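Local coordinates for protein transcobalamin-1 (Homo sapiens, PDB 4KKI) that binds vitamin B12 with femtomolar affinity, carries it, and protects it from the acid of the stomach, at residues N124-Q127 with A128-N132; P140-N143 with Y144-S148. All blocks are in the same frame, centred on the assembly; numbering follows the deposited sequence.

Contact 1: residues N124-Q127 with A128-N132; sequences NKFQ and AEIEN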
ATOM      1  N   ASN A 124      20.634   5.214  -2.671  1.00 48.59           N
ATOM      2  CA  ASN A 124      20.720   5.922  -3.940  1.00 51.99           C
ATOM      3  C   ASN A 124      19.339   6.186  -4.536  1.00 52.32           C
ATOM      4  O   ASN A 124      19.053   7.291  -4.994  1.00 52.21           O
ATOM      5  CB  ASN A 124      21.594   5.153  -4.935  1.00 53.45           C
ATOM      6  CG  ASN A 124      23.019   4.981  -4.445  1.00 72.30           C
ATOM      7  OD1 ASN A 124      23.516   5.782  -3.653  1.00 66.98           O
ATOM      8  ND2 ASN A 124      23.685   3.931  -4.915  1.00 83.00           N
ATOM      9  N   LYS A 125      18.484   5.167  -4.523  1.00 47.86           N
ATOM     10  CA  LYS A 125      17.132   5.309  -5.055  1.00 51.30           C
ATOM     11  C   LYS A 125      16.331   6.322  -4.246  1.00 52.05           C
ATOM     12  O   LYS A 125      15.560   7.102  -4.804  1.00 48.40           O
ATOM     13  CB  LYS A 125      16.413   3.959  -5.093  1.00 46.01           C
ATOM     14  CG  LYS A 125      16.969   2.995  -6.131  1.00 48.49           C
ATOM     15  CD  LYS A 125      16.158   1.711  -6.189  1.00 47.68           C
ATOM     16  CE  LYS A 125      16.755   0.726  -7.182  1.00 42.62           C
ATOM     17  NZ  LYS A 125      16.767   1.277  -8.564  1.00 45.17           N
ATOM     18  N   PHE A 126      16.525   6.312  -2.931  1.00 48.79           N
ATOM     19  CA  PHE A 126      15.854   7.268  -2.059  1.00 51.32           C
ATOM     20  C   PHE A 126      16.344   8.686  -2.335  1.00 54.95           C
ATOM     21  O   PHE A 126      15.562   9.635  -2.324  1.00 56.33           O
ATOM     22  CB  PHE A 126      16.063   6.901  -0.589  1.00 48.75           C
ATOM     23  CG  PHE A 126      15.576   7.947   0.372  1.00 53.35           C
ATOM     24  CD1 PHE A 126      14.220   8.175   0.542  1.00 50.68           C
ATOM     25  CD2 PHE A 126      16.473   8.697   1.113  1.00 52.44           C
ATOM     26  CE1 PHE A 126      13.770   9.136   1.429  1.00 48.67           C
ATOM     27  CE2 PHE A 126      16.030   9.659   2.000  1.00 54.13           C
ATOM     28  CZ  PHE A 126      14.676   9.879   2.158  1.00 46.77           C
ATOM     29  N   GLN A 127      17.642   8.823  -2.593  1.00 58.85           N
ATOM     30  CA  GLN A 127      18.218  10.123  -2.906  1.00 59.87           C
ATOM     31  C   GLN A 127      17.748  10.612  -4.274  1.00 55.10           C
ATOM     32  O   GLN A 127      17.636  11.815  -4.508  1.00 58.94           O
ATOM     33  CB  GLN A 127      19.746  10.067  -2.852  1.00 66.73           C
ATOM     34  CG  GLN A 127      20.417  11.432  -2.866  1.00 81.58           C
ATOM     35  CD  GLN A 127      20.058  12.273  -1.653  1.00 95.31           C
ATOM     36  OE1 GLN A 127      19.778  11.747  -0.574  1.00 93.12           O
ATOM     37  NE2 GLN A 127      20.060  13.590  -1.827  1.00 98.53           N
ATOM     38  N   ALA A 128      17.472   9.675  -5.176  1.00 45.60           N
ATOM     39  CA  ALA A 128      16.952  10.022  -6.492  1.00 50.87           C
ATOM     40  C   ALA A 128      15.542  10.593  -6.369  1.00 59.46           C
ATOM     41  O   ALA A 128      15.165  11.501  -7.110  1.00 68.72           O
ATOM     42  CB  ALA A 128      16.965   8.812  -7.414  1.00 43.44           C
ATOM     43  N   GLU A 129      14.770  10.055  -5.427  1.00 50.55           N
ATOM     44  CA  GLU A 129      13.441  10.575  -5.131  1.00 50.83           C
ATOM     45  C   GLU A 129      13.549  12.023  -4.670  1.00 49.49           C
ATOM     46  O   GLU A 129      12.787  12.885  -5.108  1.00 47.11           O
ATOM     47  CB  GLU A 129      12.765   9.739  -4.041  1.00 43.31           C
ATOM     48  CG  GLU A 129      12.536   8.278  -4.401  1.00 50.86           C
ATOM     49  CD  GLU A 129      11.234   8.051  -5.148  1.00 55.73           C
ATOM     50  OE1 GLU A 129      10.536   9.042  -5.450  1.00 49.72           O
ATOM     51  OE2 GLU A 129      10.907   6.877  -5.429  1.00 46.09           O
ATOM     52  N   ILE A 130      14.509  12.277  -3.786  1.00 56.67           N
ATOM     53  CA  ILE A 130      14.742  13.612  -3.245  1.00 62.05           C
ATOM     54  C   ILE A 130      15.152  14.592  -4.340  1.00 64.87           C
ATOM     55  O   ILE A 130      14.628  15.704  -4.423  1.00 65.12           O
ATOM     56  CB  ILE A 130      15.837  13.594  -2.159  1.00 67.80           C
ATOM     57  CG1 ILE A 130      15.444  12.656  -1.016  1.00 64.98           C
ATOM     58  CG2 ILE A 130      16.093  14.997  -1.631  1.00 76.20           C
ATOM     59  CD1 ILE A 130      14.193  13.080  -0.279  1.00 63.94           C
ATOM     60  N   GLU A 131      16.087  14.170  -5.184  1.00 65.64           N
ATOM     61  CA  GLU A 131      16.598  15.029  -6.246  1.00 72.20           C
ATOM     62  C   GLU A 131      15.543  15.277  -7.318  1.00 64.25           C
ATOM     63  O   GLU A 131      15.614  16.261  -8.054  1.00 63.19           O
ATOM     64  CB  GLU A 131      17.867  14.431  -6.856  1.00 81.40           C
ATOM     65  CG  GLU A 131      19.040  14.388  -5.885  1.00 93.70           C
ATOM     66  CD  GLU A 131      20.205  13.568  -6.402  1.00103.13           C
ATOM     67  OE1 GLU A 131      20.123  13.063  -7.540  1.00107.34           O
ATOM     68  OE2 GLU A 131      21.204  13.427  -5.664  1.00106.86           O
ATOM     69  N   ASN A 132      14.560  14.389  -7.401  1.00 63.54           N
ATOM     70  CA  ASN A 132      13.457  14.595  -8.327  1.00 62.09           C
ATOM     71  C   ASN A 132      12.490  15.652  -7.803  1.00 63.04           C
ATOM     72  O   ASN A 132      11.899  16.401  -8.579  1.00 63.21           O
ATOM     73  CB  ASN A 132      12.720  13.288  -8.609  1.00 57.10           C
ATOM     74  CG  ASN A 132      11.698  13.430  -9.718  1.00 58.73           C
ATOM     75  OD1 ASN A 132      12.027  13.318 -10.897  1.00 63.19           O
ATOM     76  ND2 ASN A 132      10.452  13.686  -9.343  1.00 62.32           N
TER
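One face of the Phe126 ring receives Ile130, whose CG1 stands 4.2 Å above the ring plane and is displaced toward the rim. The isoleucine methyl CD1 lies 4.1 Å from Phe126 CZ, at the far end of the ring. This is an i to i+4 pairing inside helix 118-135 of the alpha6-alpha6 barrel that forms the N-terminal domain of haptocorrin. The phenylalanine CG is anti to the backbone N (chi1 171°), which places it beside the carbonyl carbon, on the side where the isoleucine one turn on can meet the ring. Leu147 and Val151 of helix 144-156 also touch this ring, while Ile130 packs on Glu165 and His169 of helix 163-169.

A second meeting of flat groups pairs Gln127 with Glu131, whose side chains run nearly at right angles, with amide and carboxylate planes 72° apart. The closest approach sets a glutamine methylene against the carboxylate, Gln127 CG 3.5 Å from Glu131 OE2.

Four successive i to i+4 backbone bonds hold the turn, from Ala128 N to Asn124 O through Glu131 N to Gln127 O. Lys125 NZ is hydrogen-bonded to the carbonyl oxygens of Leu87 and Val90. Gln127 O, besides accepting from Glu131 N at 2.9 Å, has Glu131 CG against it at 3.2 Å.

Contact 2: residues P140-N143 with Y144-S148; sequences PLTN and YYQLS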
ATOM      1  N   PRO A 140       8.052  13.580  -6.092  1.00 51.53           N
ATOM      2  CA  PRO A 140       9.049  12.506  -6.137  1.00 47.62           C
ATOM      3  C   PRO A 140       8.910  11.676  -7.407  1.00 51.91           C
ATOM      4  O   PRO A 140       7.998  11.914  -8.200  1.00 52.26           O
ATOM      5  CB  PRO A 140       8.706  11.664  -4.908  1.00 44.35           C
ATOM      6  CG  PRO A 140       7.254  11.900  -4.691  1.00 41.84           C
ATOM      7  CD  PRO A 140       7.010  13.326  -5.083  1.00 45.51           C
ATOM      8  N   LEU A 141       9.818  10.725  -7.600  1.00 53.90           N
ATOM      9  CA  LEU A 141       9.745   9.820  -8.740  1.00 52.82           C
ATOM     10  C   LEU A 141       8.496   8.959  -8.634  1.00 48.42           C
ATOM     11  O   LEU A 141       7.842   8.669  -9.634  1.00 51.95           O
ATOM     12  CB  LEU A 141      10.994   8.939  -8.806  1.00 50.67           C
ATOM     13  CG  LEU A 141      12.272   9.618  -9.299  1.00 51.98           C
ATOM     14  CD1 LEU A 141      13.473   8.694  -9.154  1.00 43.03           C
ATOM     15  CD2 LEU A 141      12.105  10.058 -10.746  1.00 48.12           C
ATOM     16  N   THR A 142       8.169   8.561  -7.408  1.00 47.38           N
ATOM     17  CA  THR A 142       6.979   7.761  -7.152  1.00 42.21           C
ATOM     18  C   THR A 142       5.964   8.522  -6.297  1.00 44.39           C
ATOM     19  O   THR A 142       5.125   9.251  -6.822  1.00 44.92           O
ATOM     20  CB  THR A 142       7.333   6.427  -6.470  1.00 45.52           C
ATOM     21  OG1 THR A 142       7.974   6.682  -5.214  1.00 43.61           O
ATOM     22  CG2 THR A 142       8.265   5.610  -7.354  1.00 37.65           C
ATOM     23  N   ASN A 143       6.049   8.353  -4.982  1.00 41.02           N
ATOM     24  CA  ASN A 143       5.084   8.959  -4.072  1.00 34.41           C
ATOM     25  C   ASN A 143       5.598   8.941  -2.634  1.00 41.52           C
ATOM     26  O   ASN A 143       6.676   8.413  -2.364  1.00 44.62           O
ATOM     27  CB  ASN A 143       3.751   8.219  -4.162  1.00 39.35           C
ATOM     28  CG  ASN A 143       3.909   6.725  -3.992  1.00 40.06           C
ATOM     29  OD1 ASN A 143       4.189   6.245  -2.895  1.00 42.16           O
ATOM     30  ND2 ASN A 143       3.740   5.980  -5.076  1.00 40.96           N
ATOM     31  N   TYR A 144       4.826   9.510  -1.712  1.00 36.97           N
ATOM     32  CA  TYR A 144       5.253   9.581  -0.317  1.00 47.07           C
ATOM     33  C   TYR A 144       5.056   8.269   0.436  1.00 42.98           C
ATOM     34  O   TYR A 144       5.694   8.033   1.460  1.00 43.18           O
ATOM     35  CB  TYR A 144       4.556  10.726   0.421  1.00 42.07           C
ATOM     36  CG  TYR A 144       5.361  12.003   0.473  1.00 48.88           C
ATOM     37  CD1 TYR A 144       6.258  12.329  -0.538  1.00 45.37           C
ATOM     38  CD2 TYR A 144       5.234  12.876   1.544  1.00 40.80           C
ATOM     39  CE1 TYR A 144       6.995  13.500  -0.489  1.00 45.78           C
ATOM     40  CE2 TYR A 144       5.968  14.042   1.606  1.00 40.98           C
ATOM     41  CZ  TYR A 144       6.848  14.350   0.589  1.00 50.81           C
ATOM     42  OH  TYR A 144       7.580  15.514   0.655  1.00 51.33           O
ATOM     43  N   TYR A 145       4.163   7.424  -0.066  1.00 38.43           N
ATOM     44  CA  TYR A 145       3.987   6.093   0.491  1.00 37.16           C
ATOM     45  C   TYR A 145       5.290   5.306   0.348  1.00 40.93           C
ATOM     46  O   TYR A 145       5.760   4.684   1.302  1.00 45.96           O
ATOM     47  CB  TYR A 145       2.835   5.377  -0.212  1.00 33.05           C
ATOM     48  CG  TYR A 145       2.496   4.017   0.344  1.00 37.70           C
ATOM     49  CD1 TYR A 145       1.600   3.879   1.399  1.00 34.46           C
ATOM     50  CD2 TYR A 145       3.055   2.867  -0.197  1.00 34.78           C
ATOM     51  CE1 TYR A 145       1.280   2.634   1.906  1.00 27.11           C
ATOM     52  CE2 TYR A 145       2.741   1.619   0.302  1.00 37.24           C
ATOM     53  CZ  TYR A 145       1.854   1.507   1.353  1.00 37.67           C
ATOM     54  OH  TYR A 145       1.541   0.263   1.847  1.00 42.23           O
ATOM     55  N   GLN A 146       5.881   5.355  -0.843  1.00 44.14           N
ATOM     56  CA  GLN A 146       7.158   4.692  -1.088  1.00 48.13           C
ATOM     57  C   GLN A 146       8.292   5.411  -0.369  1.00 42.16           C
ATOM     58  O   GLN A 146       9.208   4.776   0.155  1.00 39.81           O
ATOM     59  CB  GLN A 146       7.453   4.602  -2.587  1.00 39.25           C
ATOM     60  CG  GLN A 146       6.448   3.764  -3.358  1.00 37.38           C
ATOM     61  CD  GLN A 146       6.955   3.342  -4.722  1.00 44.00           C
ATOM     62  OE1 GLN A 146       8.161   3.289  -4.961  1.00 49.80           O
ATOM     63  NE2 GLN A 146       6.032   3.035  -5.626  1.00 45.66           N
ATOM     64  N   LEU A 147       8.222   6.737  -0.341  1.00 38.21           N
ATOM     65  CA  LEU A 147       9.215   7.539   0.360  1.00 45.54           C
ATOM     66  C   LEU A 147       9.246   7.161   1.835  1.00 49.79           C
ATOM     67  O   LEU A 147      10.309   7.131   2.459  1.00 44.20           O
ATOM     68  CB  LEU A 147       8.903   9.027   0.212  1.00 54.45           C
ATOM     69  CG  LEU A 147      10.080   9.978   0.428  1.00 59.07           C
ATOM     70  CD1 LEU A 147      11.057   9.879  -0.734  1.00 57.47           C
ATOM     71  CD2 LEU A 147       9.594  11.403   0.605  1.00 59.05           C
ATOM     72  N   SER A 148       8.072   6.863   2.384  1.00 42.83           N
ATOM     73  CA  SER A 148       7.960   6.436   3.773  1.00 45.85           C
ATOM     74  C   SER A 148       8.513   5.028   3.926  1.00 39.86           C
ATOM     75  O   SER A 148       9.194   4.721   4.904  1.00 47.22           O
ATOM     76  CB  SER A 148       6.503   6.478   4.234  1.00 36.71           C
ATOM     77  OG  SER A 148       5.960   7.776   4.097  1.00 38.68           O
TER
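Two hydrogen bonds tie Asn143 to the first turn of helix 144-156. Its OD1 accepts from Gln146 N at 2.8 Å, the N-H...O angle being 158°, and its backbone O accepts from Leu147 N at 3.0 Å. With CG set between the backbone N and the carbonyl carbon (chi1 52°), the amide oxygen turns back over the start of the helix. Asn143 is thus its N-cap, and the same amide serves the cobalamin pocket: ND2 donates to O51 of cyanocobalamin. Replacing this asparagine by an alanine would probably leave Gln146 N without its capping acceptor and deprive the ligand oxygen of a donor. One turn into the helix, Ser148 OG donates to Tyr144 O at 2.7 Å, and Ser148 N reaches that oxygen from the opposite face of its plane.

The remaining contacts between side chains are van der Waals. Gln146 stretches across Thr142 at about a right angle, bringing OE1 to 3.3 Å from the threonine CG2. The polar ends of Gln146 are engaged elsewhere, OE1 by Ser91 and Gly93 and NE2 by the ligand's O58. Pro140 CG approaches the edge of the Tyr144 ring, 4.3 Å from CD1, while the tyrosine hydroxyl bonds His169 O.

How the contacts relate
Contacts 1 and 2 follow one another along the chain, their centres 10 Å apart, contact 1 within helix 118-135 and contact 2 where the following loop enters helix 144-156, and Glu129 joins them. Its OE2 is 2.9 Å from Thr142 OG1, a probable hydrogen bond, and the same oxygen is also bonded to Ser92 OG. OE1 makes a weak bond to Leu141 N and lies 3.2 Å from Pro140 CB. Contact 2 meets cyanocobalamin directly, the Asn143 side chain being about 3 Å from it, whereas the Glu129 side chain stays about 8 Å away. Glu129 is thus a second-shell residue, likely helping to position Thr142, whose backbone O accepts from the ligand's N52.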